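Local coordinates for long form salivary protein D7L (Phlebotomus duboscqi, PDB 6MT7) that binds and sequesters cysteinyl leukotrienes and a thromboxane A2 analogue, helping female sand flies to take blood by countering host responses and platelet aggregation, at residues 6-11 against 121-126; 139-144 against 223-228; 155-160 against 205-210. All blocks are in the same frame, centred on the assembly; numbering follows the deposited sequence.

The three contacts follow the two-lobed build of a long D7 protein. Contact 1 joins the start of helix 8-21 to helix 120-128 in the lobe that holds the ligand pocket. Contacts 2 and 3 belong to the other lobe, their centres about 18 and 25 Å from that of contact 1 and about 15 Å from each other. Contact 1 closes before contact 2 opens; both segments of contact 3 then fall between those of contact 2. The disulfide Cys144-Cys160 links contacts 2 and 3 directly, and helices 203-216 and 220-227 are consecutive. Contacts 2 and 3 tie the helices of the second lobe through a disulfide and aspartate carboxylates that accept from backbone N-H groups, away from the bound ligand fragment.

Contact 1 of 3, residues 6-11 against 121-126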
ATOM      1  N   ARG A   6      -7.459   0.722   7.470  1.00  6.60           N
ATOM      2  CA  ARG A   6      -6.050   0.461   7.201  1.00  7.20           C
ATOM      3  C   ARG A   6      -5.222   0.774   8.437  1.00  7.36           C
ATOM      4  O   ARG A   6      -5.464   1.769   9.125  1.00  8.34           O
ATOM      5  CB  ARG A   6      -5.576   1.309   6.019  1.00  6.32           C
ATOM      6  CG  ARG A   6      -6.473   1.225   4.787  1.00  6.31           C
ATOM      7  CD  ARG A   6      -6.632  -0.202   4.266  1.00  7.56           C
ATOM      8  NE  ARG A   6      -5.363  -0.752   3.778  1.00  6.94           N
ATOM      9  CZ  ARG A   6      -5.114  -2.054   3.670  1.00  7.63           C
ATOM     10  NH1 ARG A   6      -6.038  -2.946   4.031  1.00  6.61           N
ATOM     11  NH2 ARG A   6      -3.936  -2.473   3.198  1.00  9.26           N
ATOM     12  N   ASN A   7      -4.247  -0.089   8.734  1.00  6.56           N
ATOM     13  CA  ASN A   7      -3.451   0.117   9.931  1.00  6.46           C
ATOM     14  C   ASN A   7      -2.209   0.942   9.586  1.00  7.20           C
ATOM     15  O   ASN A   7      -1.986   1.313   8.434  1.00  6.38           O
ATOM     16  CB  ASN A   7      -3.137  -1.233  10.606  1.00  6.42           C
ATOM     17  CG  ASN A   7      -2.186  -2.108   9.804  1.00 10.50           C
ATOM     18  OD1 ASN A   7      -1.262  -1.620   9.161  1.00  8.75           O
ATOM     19  ND2 ASN A   7      -2.403  -3.422   9.859  1.00 10.81           N
ATOM     20  N   ALA A   8      -1.386   1.244  10.596  1.00  6.58           N
ATOM     21  CA  ALA A   8      -0.274   2.172  10.381  1.00  6.64           C
ATOM     22  C   ALA A   8       0.829   1.574   9.513  1.00  6.52           C
ATOM     23  O   ALA A   8       1.592   2.317   8.879  1.00  7.94           O
ATOM     24  CB  ALA A   8       0.310   2.619  11.722  1.00  7.21           C
ATOM     25  N   ASP A   9       0.975   0.251   9.518  1.00  6.89           N
ATOM     26  CA  ASP A   9       1.918  -0.381   8.599  1.00  6.35           C
ATOM     27  C   ASP A   9       1.389  -0.330   7.173  1.00  7.04           C
ATOM     28  O   ASP A   9       2.151  -0.116   6.217  1.00  6.20           O
ATOM     29  CB  ASP A   9       2.161  -1.830   9.028  1.00  6.97           C
ATOM     30  CG  ASP A   9       3.036  -2.599   8.042  1.00  6.92           C
ATOM     31  OD1 ASP A   9       4.233  -2.274   7.958  1.00  7.43           O
ATOM     32  OD2 ASP A   9       2.525  -3.520   7.365  1.00  8.68           O
ATOM     33  N   GLN A  10       0.084  -0.528   7.015  1.00  6.18           N
ATOM     34  CA  GLN A  10      -0.506  -0.552   5.683  1.00  6.09           C
ATOM     35  C   GLN A  10      -0.522   0.836   5.059  1.00  6.09           C
ATOM     36  O   GLN A  10      -0.367   0.974   3.840  1.00  6.02           O
ATOM     37  CB  GLN A  10      -1.918  -1.129   5.761  1.00  6.60           C
ATOM     38  CG  GLN A  10      -1.927  -2.623   6.094  1.00  6.09           C
ATOM     39  CD  GLN A  10      -3.300  -3.125   6.493  1.00  9.59           C
ATOM     40  OE1 GLN A  10      -4.129  -2.377   7.034  1.00  7.11           O
ATOM     41  NE2 GLN A  10      -3.555  -4.398   6.221  1.00 11.37           N
ATOM     42  N   THR A  11      -0.739   1.879   5.870  1.00  6.19           N
ATOM     43  CA  THR A  11      -0.673   3.227   5.319  1.00  6.21           C
ATOM     44  C   THR A  11       0.767   3.603   5.015  1.00  6.22           C
ATOM     45  O   THR A  11       1.052   4.166   3.954  1.00  6.56           O
ATOM     46  CB  THR A  11      -1.308   4.249   6.273  1.00  6.83           C
ATOM     47  OG1 THR A  11      -0.587   4.267   7.508  1.00  8.62           O
ATOM     48  CG2 THR A  11      -2.780   3.892   6.550  1.00  6.40           C
ATOM     49  N   LYS A 121       4.121  10.351  16.247  1.00 17.02           N
ATOM     50  CA  LYS A 121       3.708   9.834  17.549  1.00 16.65           C
ATOM     51  C   LYS A 121       2.615   8.781  17.405  1.00 21.87           C
ATOM     52  O   LYS A 121       2.672   7.729  18.051  1.00 19.96           O
ATOM     53  CB  LYS A 121       3.239  10.976  18.449  1.00 20.06           C
ATOM     54  CG  LYS A 121       2.776  10.509  19.831  1.00 25.41           C
ATOM     55  CD  LYS A 121       2.479  11.683  20.756  1.00 32.59           C
ATOM     56  CE  LYS A 121       2.175  11.211  22.173  1.00 39.75           C
ATOM     57  NZ  LYS A 121       0.831  10.583  22.279  1.00 41.84           N
ATOM     58  N   LEU A 122       1.619   9.039  16.545  1.00 14.91           N
ATOM     59  CA  LEU A 122       0.504   8.111  16.374  1.00 18.22           C
ATOM     60  C   LEU A 122       0.941   6.821  15.691  1.00 13.94           C
ATOM     61  O   LEU A 122       0.466   5.734  16.040  1.00 13.25           O
ATOM     62  CB  LEU A 122      -0.604   8.784  15.565  1.00 11.64           C
ATOM     63  CG  LEU A 122      -1.184  10.031  16.231  1.00 16.44           C
ATOM     64  CD1 LEU A 122      -2.341  10.584  15.422  1.00 15.58           C
ATOM     65  CD2 LEU A 122      -1.620   9.698  17.659  1.00 19.17           C
ATOM     66  N   SER A 123       1.816   6.925  14.691  1.00 10.84           N
ATOM     67  CA  SER A 123       2.364   5.730  14.054  1.00 15.05           C
ATOM     68  C   SER A 123       3.200   4.920  15.043  1.00 13.38           C
ATOM     69  O   SER A 123       3.015   3.706  15.186  1.00 13.22           O
ATOM     70  CB  SER A 123       3.207   6.132  12.846  1.00 16.15           C
ATOM     71  OG  SER A 123       3.782   4.993  12.230  1.00 14.52           O
ATOM     72  N   ASP A 124       4.138   5.580  15.727  1.00 15.04           N
ATOM     73  CA  ASP A 124       4.967   4.899  16.721  1.00 20.36           C
ATOM     74  C   ASP A 124       4.115   4.167  17.746  1.00 21.53           C
ATOM     75  O   ASP A 124       4.418   3.026  18.116  1.00 22.94           O
ATOM     76  CB  ASP A 124       5.874   5.903  17.431  1.00 16.38           C
ATOM     77  CG  ASP A 124       6.973   6.448  16.540  1.00 23.14           C
ATOM     78  OD1 ASP A 124       7.038   6.095  15.342  1.00 25.08           O
ATOM     79  OD2 ASP A 124       7.785   7.246  17.052  1.00 26.12           O
ATOM     80  N   GLU A 125       3.049   4.814  18.226  1.00 13.17           N
ATOM     81  CA  GLU A 125       2.178   4.173  19.204  1.00 22.17           C
ATOM     82  C   GLU A 125       1.518   2.934  18.622  1.00 22.49           C
ATOM     83  O   GLU A 125       1.478   1.887  19.274  1.00 17.89           O
ATOM     84  CB  GLU A 125       1.124   5.159  19.712  1.00 18.58           C
ATOM     85  CG  GLU A 125       1.717   6.278  20.558  1.00 22.25           C
ATOM     86  CD  GLU A 125       0.683   7.273  21.046  1.00 34.63           C
ATOM     87  OE1 GLU A 125      -0.468   7.233  20.554  1.00 35.71           O
ATOM     88  OE2 GLU A 125       1.035   8.113  21.907  1.00 44.06           O
ATOM     89  N   TRP A 126       1.015   3.024  17.388  1.00 16.15           N
ATOM     90  CA  TRP A 126       0.422   1.848  16.763  1.00  8.78           C
ATOM     91  C   TRP A 126       1.423   0.694  16.714  1.00 11.86           C
ATOM     92  O   TRP A 126       1.085  -0.447  17.045  1.00 16.77           O
ATOM     93  CB  TRP A 126      -0.084   2.175  15.346  1.00 11.28           C
ATOM     94  CG  TRP A 126      -0.855   1.027  14.778  1.00 10.04           C
ATOM     95  CD1 TRP A 126      -2.207   0.818  14.863  1.00 12.28           C
ATOM     96  CD2 TRP A 126      -0.317  -0.122  14.104  1.00 11.43           C
ATOM     97  NE1 TRP A 126      -2.541  -0.375  14.268  1.00 12.84           N
ATOM     98  CE2 TRP A 126      -1.398  -0.975  13.805  1.00 12.31           C
ATOM     99  CE3 TRP A 126       0.975  -0.514  13.735  1.00 12.33           C
ATOM    100  CZ2 TRP A 126      -1.229  -2.194  13.133  1.00 13.31           C
ATOM    101  CZ3 TRP A 126       1.140  -1.727  13.065  1.00 11.37           C
ATOM    102  CH2 TRP A 126       0.045  -2.543  12.769  1.00  9.51           C
TER
HETATM  103  O   HOH W   1       2.430   4.701   9.675  1.00 15.97           O
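A water molecule spans Ala8 and Ser123, donating to Ala8 O at 2.6 Å and hydrogen-bonding Ser123 OG at 2.9 Å. No direct hydrogen bond joins the segments, and beside this water the contact is made by Trp126. Its CG is anti to the backbone N (chi1 -172°), which carries the indole across to the first turn of the other helix. Ala8 N lies 3.8 Å above the ring plane, over the centre, with Asp9 N nearer the rim of the same face. The methyl of Ala8 packs beside the root of the ring, CB to Trp126 CG 3.6 Å. Asn7 meets the indole obliquely, CB to Trp126 CZ2 3.3 Å, its amide plane turned 37° from the ring plane. Asn7 and Gln10 form a capping box: Gln10 N holds the Asn7 amide through OD1 at 2.8 Å, and Asn7 N in return binds Gln10 OE1 at 2.9 Å, so the indole lies over the capped start of helix 8-21. Asp9 directs its carboxylate elsewhere, to Arg166 and Tyr231. Tyr117 meets the indole edge-to-face, and Ser123 touches Lys136, a probable ligand-binding residue; the start of helix 8-21 thus packs against helix 120-128 in the lobe with the ligand pocket.

Contact 2 of 3, residues 139-144 against 223-228; sequences KISDFC and ILDNQS
Asp225 reaches from helix 220-227 to the first turn of helix 140-144 and takes hold of Ser141 with both carboxylate oxygens. OD1 accepts from Ser141 N at 2.8 Å, the donor 29° out of the carboxylate plane, while OD2 accepts a hydrogen bond from Ser141 OG at 2.6 Å through its syn lone pair. The Asp225 CG stands trans to the main-chain nitrogen (chi1 -169°), which extends the carboxylate toward that turn. Across it runs the Lys139 chain, roughly at a right angle, with CD 3.6 Å from Asp225 O; its ammonium makes a long salt bridge, NZ to Asp225 OD2 4.0 Å. Three residues on, Ser228 turns its hydroxyl back to the same helix. It donates to Asp225 O at 2.6 Å and accepts a nearly straight bond from Ile140 N at 2.8 Å (165°). The Ser228 CB presses on the Ile140 tip, CD1 to CB 3.4 Å, a tight fit. Beyond the segments, Tyr165 packs against both Ile140 and Asp225. Two N-H groups at the start of helix 140-144 are therefore met by side chains of segment 223-228, and the carboxylate there, near a helix N-terminus and Lys139, is probably kept ionised.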
ATOM      1  N   LYS A 139      14.034  -5.638   8.683  1.00 11.75           N
ATOM      2  CA  LYS A 139      13.833  -6.198   7.353  1.00 15.11           C
ATOM      3  C   LYS A 139      12.748  -7.267   7.367  1.00 10.29           C
ATOM      4  O   LYS A 139      12.555  -7.984   8.352  1.00 12.56           O
ATOM      5  CB  LYS A 139      15.132  -6.801   6.816  1.00 14.11           C
ATOM      6  CG  LYS A 139      16.203  -5.776   6.511  1.00 19.12           C
ATOM      7  CD  LYS A 139      17.183  -6.279   5.457  1.00 29.18           C
ATOM      8  CE  LYS A 139      17.855  -7.565   5.886  1.00 38.00           C
ATOM      9  NZ  LYS A 139      18.941  -7.951   4.935  1.00 38.94           N
ATOM     10  N   ILE A 140      12.042  -7.376   6.237  1.00 10.51           N
ATOM     11  CA  ILE A 140      11.037  -8.421   6.071  1.00  7.26           C
ATOM     12  C   ILE A 140      11.641  -9.795   6.337  1.00  8.01           C
ATOM     13  O   ILE A 140      11.060 -10.614   7.058  1.00 11.54           O
ATOM     14  CB  ILE A 140      10.421  -8.339   4.662  1.00  7.15           C
ATOM     15  CG1 ILE A 140       9.489  -7.126   4.588  1.00  8.89           C
ATOM     16  CG2 ILE A 140       9.689  -9.633   4.327  1.00  9.34           C
ATOM     17  CD1 ILE A 140       9.069  -6.741   3.189  1.00  6.84           C
ATOM     18  N   SER A 141      12.820 -10.067   5.770  1.00 11.03           N
ATOM     19  CA  SER A 141      13.409 -11.393   5.958  1.00 11.49           C
ATOM     20  C   SER A 141      13.655 -11.672   7.434  1.00 15.02           C
ATOM     21  O   SER A 141      13.338 -12.760   7.929  1.00 14.05           O
ATOM     22  CB  SER A 141      14.723 -11.537   5.179  1.00 13.47           C
ATOM     23  OG  SER A 141      15.633 -10.484   5.443  1.00 14.75           O
ATOM     24  N   ASP A 142      14.195 -10.693   8.160  1.00 14.36           N
ATOM     25  CA  ASP A 142      14.508 -10.918   9.569  1.00 14.84           C
ATOM     26  C   ASP A 142      13.242 -11.090  10.400  1.00 17.17           C
ATOM     27  O   ASP A 142      13.202 -11.930  11.309  1.00 17.27           O
ATOM     28  CB  ASP A 142      15.371  -9.768  10.093  1.00 15.28           C
ATOM     29  CG  ASP A 142      16.761  -9.775   9.486  1.00 23.57           C
ATOM     30  OD1 ASP A 142      17.318 -10.882   9.311  1.00 27.21           O
ATOM     31  OD2 ASP A 142      17.297  -8.689   9.171  1.00 22.92           O
ATOM     32  N   PHE A 143      12.188 -10.331  10.088  1.00 14.45           N
ATOM     33  CA  PHE A 143      10.944 -10.456  10.839  1.00 11.25           C
ATOM     34  C   PHE A 143      10.240 -11.766  10.517  1.00 12.30           C
ATOM     35  O   PHE A 143       9.748 -12.462  11.416  1.00 11.19           O
ATOM     36  CB  PHE A 143      10.016  -9.277  10.537  1.00  9.55           C
ATOM     37  CG  PHE A 143       8.691  -9.357  11.251  1.00 11.17           C
ATOM     38  CD1 PHE A 143       8.589  -8.991  12.590  1.00 16.68           C
ATOM     39  CD2 PHE A 143       7.558  -9.810  10.599  1.00  9.56           C
ATOM     40  CE1 PHE A 143       7.378  -9.069  13.263  1.00 12.11           C
ATOM     41  CE2 PHE A 143       6.338  -9.893  11.261  1.00 13.17           C
ATOM     42  CZ  PHE A 143       6.249  -9.518  12.599  1.00 13.18           C
ATOM     43  N   CYS A 144      10.138 -12.091   9.225  1.00 11.10           N
ATOM     44  CA  CYS A 144       9.410 -13.278   8.815  1.00  7.35           C
ATOM     45  C   CYS A 144      10.173 -14.563   9.127  1.00 11.24           C
ATOM     46  O   CYS A 144       9.547 -15.619   9.256  1.00 14.39           O
ATOM     47  CB  CYS A 144       9.088 -13.183   7.325  1.00  9.36           C
ATOM     48  SG  CYS A 144       7.855 -11.909   6.995  1.00 12.49           S
ATOM     49  N   ILE A 223      15.650  -6.911  -3.590  1.00 12.99           N
ATOM     50  CA  ILE A 223      15.599  -5.454  -3.553  1.00 12.01           C
ATOM     51  C   ILE A 223      14.488  -4.976  -2.622  1.00 14.80           C
ATOM     52  O   ILE A 223      14.687  -4.053  -1.823  1.00 11.56           O
ATOM     53  CB  ILE A 223      15.441  -4.896  -4.979  1.00 16.75           C
ATOM     54  CG1 ILE A 223      16.701  -5.181  -5.805  1.00 19.28           C
ATOM     55  CG2 ILE A 223      15.149  -3.395  -4.944  1.00 17.50           C
ATOM     56  CD1 ILE A 223      16.565  -4.823  -7.258  1.00 25.55           C
ATOM     57  N   LEU A 224      13.304  -5.598  -2.694  1.00 10.67           N
ATOM     58  CA  LEU A 224      12.249  -5.247  -1.747  1.00  8.33           C
ATOM     59  C   LEU A 224      12.689  -5.503  -0.310  1.00  9.92           C
ATOM     60  O   LEU A 224      12.385  -4.713   0.590  1.00 13.43           O
ATOM     61  CB  LEU A 224      10.972  -6.033  -2.037  1.00 11.85           C
ATOM     62  CG  LEU A 224      10.139  -5.617  -3.242  1.00 12.34           C
ATOM     63  CD1 LEU A 224       8.849  -6.452  -3.286  1.00  6.95           C
ATOM     64  CD2 LEU A 224       9.841  -4.114  -3.233  1.00  8.76           C
ATOM     65  N   ASP A 225      13.383  -6.615  -0.069  1.00 13.63           N
ATOM     66  CA  ASP A 225      13.822  -6.895   1.292  1.00 14.66           C
ATOM     67  C   ASP A 225      14.822  -5.846   1.761  1.00 16.04           C
ATOM     68  O   ASP A 225      14.744  -5.370   2.902  1.00 16.90           O
ATOM     69  CB  ASP A 225      14.410  -8.300   1.377  1.00 12.29           C
ATOM     70  CG  ASP A 225      14.641  -8.747   2.801  1.00 17.23           C
ATOM     71  OD1 ASP A 225      13.757  -8.508   3.655  1.00 16.01           O
ATOM     72  OD2 ASP A 225      15.710  -9.338   3.071  1.00 15.31           O
ATOM     73  N   ASN A 226      15.750  -5.458   0.879  1.00 14.47           N
ATOM     74  CA  ASN A 226      16.734  -4.431   1.206  1.00 15.84           C
ATOM     75  C   ASN A 226      16.073  -3.082   1.476  1.00 18.60           C
ATOM     76  O   ASN A 226      16.527  -2.329   2.351  1.00 15.70           O
ATOM     77  CB  ASN A 226      17.750  -4.349   0.065  1.00 19.62           C
ATOM     78  CG  ASN A 226      18.669  -3.155   0.165  1.00 30.74           C
ATOM     79  OD1 ASN A 226      18.330  -2.053  -0.277  1.00 30.66           O
ATOM     80  ND2 ASN A 226      19.857  -3.373   0.716  1.00 35.04           N
ATOM     81  N   GLN A 227      14.976  -2.779   0.775  1.00 13.47           N
ATOM     82  CA  GLN A 227      14.222  -1.551   1.013  1.00 12.25           C
ATOM     83  C   GLN A 227      13.305  -1.632   2.218  1.00 12.47           C
ATOM     84  O   GLN A 227      12.788  -0.592   2.644  1.00 14.01           O
ATOM     85  CB  GLN A 227      13.362  -1.201  -0.201  1.00 13.72           C
ATOM     86  CG  GLN A 227      14.140  -0.827  -1.435  1.00 18.64           C
ATOM     87  CD  GLN A 227      13.248  -0.688  -2.645  1.00 16.26           C
ATOM     88  OE1 GLN A 227      12.058  -1.032  -2.607  1.00 15.40           O
ATOM     89  NE2 GLN A 227      13.812  -0.186  -3.732  1.00 16.86           N
ATOM     90  N   SER A 228      13.081  -2.824   2.768  1.00 11.40           N
ATOM     91  CA  SER A 228      11.965  -3.040   3.686  1.00  9.08           C
ATOM     92  C   SER A 228      12.089  -2.473   5.101  1.00  7.93           C
ATOM     93  O   SER A 228      11.058  -2.373   5.777  1.00 10.26           O
ATOM     94  CB  SER A 228      11.660  -4.543   3.781  1.00 13.02           C
ATOM     95  OG  SER A 228      12.648  -5.274   4.506  1.00 12.62           O
TER

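Contact 3 of 3, residues 155-160 against 205-210; sequences DCQHAC and VADTMY
The aromatic part is an offset stack of His158 on Tyr210, ring centroids 3.6 Å apart and planes only 4° from parallel. The histidine ND1 lies over the tyrosine ring, with His158 CE1 3.3 Å from Tyr210 CE1, and His158 CB adds a CH-pi contact to the same ring. The other face of the imidazole carries Gln157 CB. Tyr210 is brought there by a chi1 of -176°, its ring swung out trans from the helix backbone N. The hydrogen bonds centre on Asp207, whose carboxylate accepts from two successive main-chain N-H groups. Gln157 N meets OD2 at 2.7 Å through the syn lone pair, and His158 N meets OD1 at 2.8 Å, 34° out of the carboxylate plane. A water adds to OD2, donating at 2.5 Å, and also donates to Gln157 OE1. Apolar contact is slight: Ala206 CB sits 3.9 Å from Ala159 CA. Covalently, Cys156 is joined to Cys203, one turn before Asp207 on helix 203-216, and Cys160 to Cys144. A buried carboxylate is thus satisfied by two backbone amides and a water, which would probably keep it charged while it ties the loop before helix 159-164 to helix 203-216.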
ATOM      1  N   ASP A 155       2.570 -25.582   6.235  1.00 26.71           N
ATOM      2  CA  ASP A 155       3.796 -26.136   5.676  1.00 37.63           C
ATOM      3  C   ASP A 155       4.446 -25.195   4.670  1.00 29.90           C
ATOM      4  O   ASP A 155       5.243 -25.642   3.839  1.00 26.81           O
ATOM      5  CB  ASP A 155       3.507 -27.491   5.021  1.00 51.96           C
ATOM      6  CG  ASP A 155       2.198 -27.494   4.234  1.00 62.37           C
ATOM      7  OD1 ASP A 155       1.776 -26.412   3.767  1.00 63.99           O
ATOM      8  OD2 ASP A 155       1.590 -28.578   4.084  1.00 64.24           O
ATOM      9  N   CYS A 156       4.130 -23.902   4.721  1.00 26.14           N
ATOM     10  CA  CYS A 156       4.581 -23.015   3.662  1.00 24.85           C
ATOM     11  C   CYS A 156       6.015 -22.559   3.899  1.00 25.63           C
ATOM     12  O   CYS A 156       6.625 -22.819   4.940  1.00 27.33           O
ATOM     13  CB  CYS A 156       3.642 -21.824   3.535  1.00 25.93           C
ATOM     14  SG  CYS A 156       2.120 -22.288   2.696  1.00 29.27           S
ATOM     15  N   GLN A 157       6.558 -21.865   2.898  1.00 17.69           N
ATOM     16  CA  GLN A 157       7.930 -21.395   2.956  1.00 18.77           C
ATOM     17  C   GLN A 157       8.070 -19.885   2.888  1.00 16.58           C
ATOM     18  O   GLN A 157       9.121 -19.367   3.279  1.00 17.35           O
ATOM     19  CB  GLN A 157       8.753 -22.017   1.822  1.00 28.06           C
ATOM     20  CG  GLN A 157       9.138 -23.466   2.078  1.00 41.88           C
ATOM     21  CD  GLN A 157       9.150 -24.291   0.810  1.00 49.78           C
ATOM     22  OE1 GLN A 157       8.300 -25.159   0.615  1.00 53.15           O
ATOM     23  NE2 GLN A 157      10.121 -24.028  -0.061  1.00 52.97           N
ATOM     24  N   HIS A 158       7.048 -19.169   2.412  1.00 18.81           N
ATOM     25  CA  HIS A 158       7.146 -17.730   2.172  1.00 20.30           C
ATOM     26  C   HIS A 158       5.855 -17.011   2.537  1.00 21.12           C
ATOM     27  O   HIS A 158       5.528 -15.975   1.941  1.00 19.01           O
ATOM     28  CB  HIS A 158       7.482 -17.437   0.706  1.00 23.04           C
ATOM     29  CG  HIS A 158       8.590 -18.280   0.156  1.00 24.81           C
ATOM     30  ND1 HIS A 158       9.907 -18.111   0.524  1.00 24.55           N
ATOM     31  CD2 HIS A 158       8.575 -19.299  -0.738  1.00 28.49           C
ATOM     32  CE1 HIS A 158      10.657 -18.990  -0.116  1.00 29.79           C
ATOM     33  NE2 HIS A 158       9.873 -19.720  -0.892  1.00 28.16           N
ATOM     34  N   ALA A 159       5.109 -17.542   3.505  1.00 13.82           N
ATOM     35  CA  ALA A 159       3.779 -17.012   3.788  1.00 16.29           C
ATOM     36  C   ALA A 159       3.844 -15.588   4.320  1.00 20.78           C
ATOM     37  O   ALA A 159       3.040 -14.730   3.932  1.00 16.46           O
ATOM     38  CB  ALA A 159       3.059 -17.915   4.783  1.00 20.81           C
ATOM     39  N   CYS A 160       4.785 -15.326   5.220  1.00 15.38           N
ATOM     40  CA  CYS A 160       4.932 -14.003   5.807  1.00 12.78           C
ATOM     41  C   CYS A 160       5.575 -13.045   4.812  1.00 11.69           C
ATOM     42  O   CYS A 160       5.092 -11.924   4.618  1.00 12.36           O
ATOM     43  CB  CYS A 160       5.758 -14.127   7.097  1.00 12.66           C
ATOM     44  SG  CYS A 160       6.200 -12.595   7.956  1.00 14.20           S
ATOM     45  N   VAL A 205      -0.958 -19.913  -2.060  1.00 14.51           N
ATOM     46  CA  VAL A 205      -1.013 -18.746  -2.944  1.00 12.11           C
ATOM     47  C   VAL A 205       0.207 -17.867  -2.715  1.00 12.72           C
ATOM     48  O   VAL A 205       0.863 -17.414  -3.664  1.00 12.90           O
ATOM     49  CB  VAL A 205      -2.312 -17.950  -2.726  1.00 15.61           C
ATOM     50  CG1 VAL A 205      -2.325 -16.714  -3.624  1.00 12.90           C
ATOM     51  CG2 VAL A 205      -3.527 -18.807  -3.002  1.00 18.74           C
ATOM     52  N   ALA A 206       0.530 -17.617  -1.446  1.00 12.99           N
ATOM     53  CA  ALA A 206       1.699 -16.810  -1.111  1.00 15.85           C
ATOM     54  C   ALA A 206       2.972 -17.424  -1.677  1.00 15.74           C
ATOM     55  O   ALA A 206       3.788 -16.734  -2.301  1.00 12.94           O
ATOM     56  CB  ALA A 206       1.803 -16.659   0.409  1.00  7.65           C
ATOM     57  N   ASP A 207       3.162 -18.728  -1.466  1.00 14.80           N
ATOM     58  CA  ASP A 207       4.373 -19.379  -1.944  1.00 13.95           C
ATOM     59  C   ASP A 207       4.450 -19.373  -3.463  1.00 16.47           C
ATOM     60  O   ASP A 207       5.531 -19.183  -4.036  1.00 17.18           O
ATOM     61  CB  ASP A 207       4.442 -20.811  -1.419  1.00 18.17           C
ATOM     62  CG  ASP A 207       4.982 -20.885  -0.008  1.00 25.09           C
ATOM     63  OD1 ASP A 207       4.889 -19.877   0.724  1.00 19.53           O
ATOM     64  OD2 ASP A 207       5.502 -21.952   0.369  1.00 25.78           O
ATOM     65  N   THR A 208       3.317 -19.592  -4.133  1.00 15.90           N
ATOM     66  CA  THR A 208       3.330 -19.604  -5.590  1.00 15.78           C
ATOM     67  C   THR A 208       3.681 -18.229  -6.145  1.00 14.00           C
ATOM     68  O   THR A 208       4.488 -18.120  -7.075  1.00 15.19           O
ATOM     69  CB  THR A 208       1.986 -20.097  -6.127  1.00 19.62           C
ATOM     70  OG1 THR A 208       1.681 -21.361  -5.527  1.00 26.15           O
ATOM     71  CG2 THR A 208       2.041 -20.282  -7.640  1.00 17.19           C
HETATM   72  N   MSE A 209       3.125 -17.166  -5.563  1.00 13.20           N
HETATM   73  CA  MSE A 209       3.507 -15.816  -5.972  1.00 10.15           C
HETATM   74  C   MSE A 209       4.987 -15.543  -5.762  1.00 11.24           C
HETATM   75  O   MSE A 209       5.670 -15.022  -6.649  1.00 11.01           O
HETATM   76  CB  MSE A 209       2.668 -14.755  -5.233  1.00 11.95           C
HETATM   77  CG  MSE A 209       1.187 -14.815  -5.598  1.00 12.31           C
HETATM   78 SE   MSE A 209       0.894 -14.060  -7.389  1.00 15.41          SE
HETATM   79  CE  MSE A 209       1.741 -12.361  -7.101  1.00  9.61           C
ATOM     80  N   TYR A 210       5.474 -15.897  -4.574  1.00 14.23           N
ATOM     81  CA  TYR A 210       6.883 -15.689  -4.255  1.00 12.31           C
ATOM     82  C   TYR A 210       7.782 -16.396  -5.262  1.00 13.27           C
ATOM     83  O   TYR A 210       8.680 -15.783  -5.852  1.00 13.21           O
ATOM     84  CB  TYR A 210       7.154 -16.181  -2.828  1.00 13.40           C
ATOM     85  CG  TYR A 210       8.558 -15.936  -2.314  1.00 15.21           C
ATOM     86  CD1 TYR A 210       9.619 -16.750  -2.704  1.00 16.97           C
ATOM     87  CD2 TYR A 210       8.822 -14.899  -1.423  1.00 13.63           C
ATOM     88  CE1 TYR A 210      10.909 -16.522  -2.239  1.00 20.50           C
ATOM     89  CE2 TYR A 210      10.104 -14.674  -0.948  1.00 19.48           C
ATOM     90  CZ  TYR A 210      11.139 -15.487  -1.359  1.00 19.64           C
ATOM     91  OH  TYR A 210      12.409 -15.259  -0.880  1.00 27.25           O
TER
HETATM   92  O   HOH W   2       5.362 -24.246  -0.559  1.00 38.34           O